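Local structure of accelerated cell death 11 (Arabidopsis thaliana, 4NT1) at residues Lys113-Gln118 with Asp130-Ser135. The protein selectively transfers ceramide-1-phosphate and phytoceramide-1-phosphate between membranes and does not carry ceramide or glycosphingolipids. Sequence-based numbering, arbitrary orientation.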
ATOM      1  N   LYS A 113      -3.565  -2.282  -4.167  1.00 16.97           N
ATOM      2  CA  LYS A 113      -4.677  -3.215  -4.315  1.00 15.76           C
ATOM      3  C   LYS A 113      -5.605  -2.825  -5.474  1.00 20.35           C
ATOM      4  O   LYS A 113      -5.970  -3.672  -6.287  1.00 21.27           O
ATOM      5  CB  LYS A 113      -5.504  -3.323  -3.030  1.00 17.79           C
ATOM      6  CG  LYS A 113      -6.662  -4.320  -3.154  1.00 23.45           C
ATOM      7  CD  LYS A 113      -7.619  -4.279  -1.978  1.00 24.78           C
ATOM      8  CE  LYS A 113      -8.631  -3.176  -2.121  1.00 36.38           C
ATOM      9  NZ  LYS A 113      -9.989  -3.670  -1.757  1.00 47.65           N
ATOM     10  N   VAL A 114      -5.998  -1.553  -5.539  1.00 18.73           N
ATOM     11  CA  VAL A 114      -6.899  -1.093  -6.607  1.00 20.33           C
ATOM     12  C   VAL A 114      -6.195  -1.114  -7.951  1.00 22.79           C
ATOM     13  O   VAL A 114      -6.773  -1.512  -8.962  1.00 21.18           O
ATOM     14  CB  VAL A 114      -7.440   0.330  -6.341  1.00 21.32           C
ATOM     15  CG1 VAL A 114      -8.288   0.827  -7.534  1.00 20.74           C
ATOM     16  CG2 VAL A 114      -8.251   0.351  -5.054  1.00 21.92           C
ATOM     17  N   LEU A 115      -4.941  -0.680  -7.963  1.00 17.64           N
ATOM     18  CA  LEU A 115      -4.136  -0.780  -9.171  1.00 19.10           C
ATOM     19  C   LEU A 115      -4.167  -2.206  -9.743  1.00 20.33           C
ATOM     20  O   LEU A 115      -4.459  -2.404 -10.932  1.00 22.40           O
ATOM     21  CB  LEU A 115      -2.692  -0.366  -8.886  1.00 21.72           C
ATOM     22  CG  LEU A 115      -1.753  -0.605 -10.063  1.00 19.52           C
ATOM     23  CD1 LEU A 115      -2.123   0.342 -11.204  1.00 23.67           C
ATOM     24  CD2 LEU A 115      -0.323  -0.364  -9.625  1.00 19.57           C
ATOM     25  N   PHE A 116      -3.862  -3.196  -8.900  1.00 19.97           N
ATOM     26  CA  PHE A 116      -3.881  -4.596  -9.322  1.00 19.67           C
ATOM     27  C   PHE A 116      -5.271  -5.053  -9.797  1.00 18.23           C
ATOM     28  O   PHE A 116      -5.403  -5.713 -10.833  1.00 20.97           O
ATOM     29  CB  PHE A 116      -3.370  -5.514  -8.196  1.00 18.32           C
ATOM     30  CG  PHE A 116      -1.872  -5.481  -8.009  1.00 19.11           C
ATOM     31  CD1 PHE A 116      -1.078  -4.604  -8.739  1.00 22.03           C
ATOM     32  CD2 PHE A 116      -1.257  -6.329  -7.099  1.00 17.68           C
ATOM     33  CE1 PHE A 116       0.306  -4.575  -8.565  1.00 20.74           C
ATOM     34  CE2 PHE A 116       0.124  -6.309  -6.930  1.00 15.90           C
ATOM     35  CZ  PHE A 116       0.902  -5.435  -7.663  1.00 22.01           C
ATOM     36  N   GLU A 117      -6.303  -4.722  -9.035  1.00 18.06           N
ATOM     37  CA  GLU A 117      -7.667  -5.043  -9.434  1.00 19.47           C
ATOM     38  C   GLU A 117      -7.947  -4.482 -10.827  1.00 21.39           C
ATOM     39  O   GLU A 117      -8.567  -5.136 -11.669  1.00 20.83           O
ATOM     40  CB  GLU A 117      -8.679  -4.450  -8.444  1.00 20.48           C
ATOM     41  CG  GLU A 117      -8.824  -5.218  -7.133  1.00 23.99           C
ATOM     42  CD  GLU A 117      -9.639  -4.456  -6.086  1.00 29.20           C
ATOM     43  OE1 GLU A 117      -9.720  -3.215  -6.175  1.00 31.33           O
ATOM     44  OE2 GLU A 117     -10.196  -5.099  -5.166  1.00 32.22           O
ATOM     45  N   GLN A 118      -7.508  -3.253 -11.068  1.00 19.89           N
ATOM     46  CA  GLN A 118      -7.828  -2.593 -12.329  1.00 22.67           C
ATOM     47  C   GLN A 118      -7.013  -3.146 -13.491  1.00 24.45           C
ATOM     48  O   GLN A 118      -7.512  -3.224 -14.621  1.00 20.76           O
ATOM     49  CB  GLN A 118      -7.674  -1.075 -12.220  1.00 18.18           C
ATOM     50  CG  GLN A 118      -8.704  -0.431 -11.289  1.00 20.53           C
ATOM     51  CD  GLN A 118     -10.106  -0.520 -11.849  1.00 25.99           C
ATOM     52  OE1 GLN A 118     -10.311  -0.394 -13.056  1.00 24.75           O
ATOM     53  NE2 GLN A 118     -11.081  -0.760 -10.980  1.00 34.38           N
ATOM     54  N   ASP A 130      -5.489   3.823 -17.554  1.00 26.54           N
ATOM     55  CA  ASP A 130      -6.725   3.750 -16.780  1.00 31.26           C
ATOM     56  C   ASP A 130      -6.562   3.115 -15.382  1.00 25.88           C
ATOM     57  O   ASP A 130      -7.026   3.684 -14.392  1.00 25.24           O
ATOM     58  CB  ASP A 130      -7.860   3.111 -17.593  1.00 30.15           C
ATOM     59  CG  ASP A 130      -8.453   4.075 -18.615  1.00 45.77           C
ATOM     60  OD1 ASP A 130      -7.865   5.163 -18.828  1.00 40.27           O
ATOM     61  OD2 ASP A 130      -9.503   3.747 -19.208  1.00 60.70           O
ATOM     62  N   PRO A 131      -5.891   1.952 -15.288  1.00 23.80           N
ATOM     63  CA  PRO A 131      -5.678   1.409 -13.935  1.00 22.32           C
ATOM     64  C   PRO A 131      -4.896   2.349 -13.015  1.00 21.88           C
ATOM     65  O   PRO A 131      -5.259   2.496 -11.847  1.00 23.60           O
ATOM     66  CB  PRO A 131      -4.866   0.127 -14.184  1.00 22.02           C
ATOM     67  CG  PRO A 131      -5.199  -0.264 -15.600  1.00 29.29           C
ATOM     68  CD  PRO A 131      -5.442   1.027 -16.343  1.00 24.23           C
ATOM     69  N   ALA A 132      -3.824   2.958 -13.514  1.00 21.22           N
ATOM     70  CA  ALA A 132      -3.035   3.869 -12.675  1.00 21.51           C
ATOM     71  C   ALA A 132      -3.854   5.109 -12.304  1.00 22.62           C
ATOM     72  O   ALA A 132      -3.845   5.558 -11.154  1.00 19.82           O
ATOM     73  CB  ALA A 132      -1.752   4.260 -13.368  1.00 20.31           C
ATOM     74  N   THR A 133      -4.575   5.655 -13.277  1.00 20.87           N
ATOM     75  CA  THR A 133      -5.431   6.816 -13.018  1.00 21.82           C
ATOM     76  C   THR A 133      -6.570   6.510 -12.037  1.00 22.39           C
ATOM     77  O   THR A 133      -6.827   7.284 -11.115  1.00 22.32           O
ATOM     78  CB  THR A 133      -6.007   7.404 -14.329  1.00 20.64           C
ATOM     79  OG1 THR A 133      -4.932   7.883 -15.137  1.00 25.48           O
ATOM     80  CG2 THR A 133      -6.964   8.560 -14.023  1.00 23.30           C
ATOM     81  N   LYS A 134      -7.249   5.379 -12.226  1.00 23.39           N
ATOM     82  CA  LYS A 134      -8.378   5.028 -11.365  1.00 22.18           C
ATOM     83  C   LYS A 134      -7.946   4.745  -9.926  1.00 24.27           C
ATOM     84  O   LYS A 134      -8.635   5.120  -8.977  1.00 24.13           O
ATOM     85  CB  LYS A 134      -9.139   3.828 -11.923  1.00 24.24           C
ATOM     86  CG  LYS A 134      -9.983   4.155 -13.150  1.00 25.30           C
ATOM     87  CD  LYS A 134     -10.623   2.898 -13.721  1.00 29.45           C
ATOM     88  CE  LYS A 134     -11.518   3.218 -14.912  1.00 38.04           C
ATOM     89  NZ  LYS A 134     -12.201   2.001 -15.446  1.00 45.22           N
ATOM     90  N   SER A 135      -6.810   4.078  -9.762  1.00 20.67           N
ATOM     91  CA  SER A 135      -6.345   3.767  -8.415  1.00 19.48           C
ATOM     92  C   SER A 135      -5.873   5.048  -7.720  1.00 22.77           C
ATOM     93  O   SER A 135      -6.121   5.239  -6.534  1.00 24.00           O
ATOM     94  CB  SER A 135      -5.247   2.694  -8.440  1.00 22.37           C
ATOM     95  OG  SER A 135      -4.110   3.133  -9.162  1.00 23.22           O
TER
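The two helices meet closely where S135 faces V114 and L115. CB of S135 lies 3.4 Å from backbone N of L115. V114 flanks the same serine: its CG1 is 3.6 Å from CA of S135. A second close point is Q118 on P131, where CB of Q118 sits 3.6 Å from CB of P131. The proline ring also reaches S122 and I119.

Apolar packing continues at L115. A chi1 of 173° puts its CG beside the carbonyl carbon, from where CD1 lies against P131, 4.1 Å from CB of the proline. The methyl of A132 is slightly farther off. L51 of helix 34-51 also touches L115.

The hydroxyl of S135 turns to its own helix (chi1 62°). Its OG has O of P131 at 3.0 Å and O of A132 at a similar distance. On the solvent side, the extended K134 chain crosses the bent Q118 side chain at about a right angle. OE1 of Q118 meets the lysine methylene CD at 3.4 Å.

The axes of 113-118 and 130-135 come within 8.3 Å, at 146° between their directions, roughly antiparallel. This is close helix-helix packing between helices 98-121 and 129-139 of the all-helical GLTP fold.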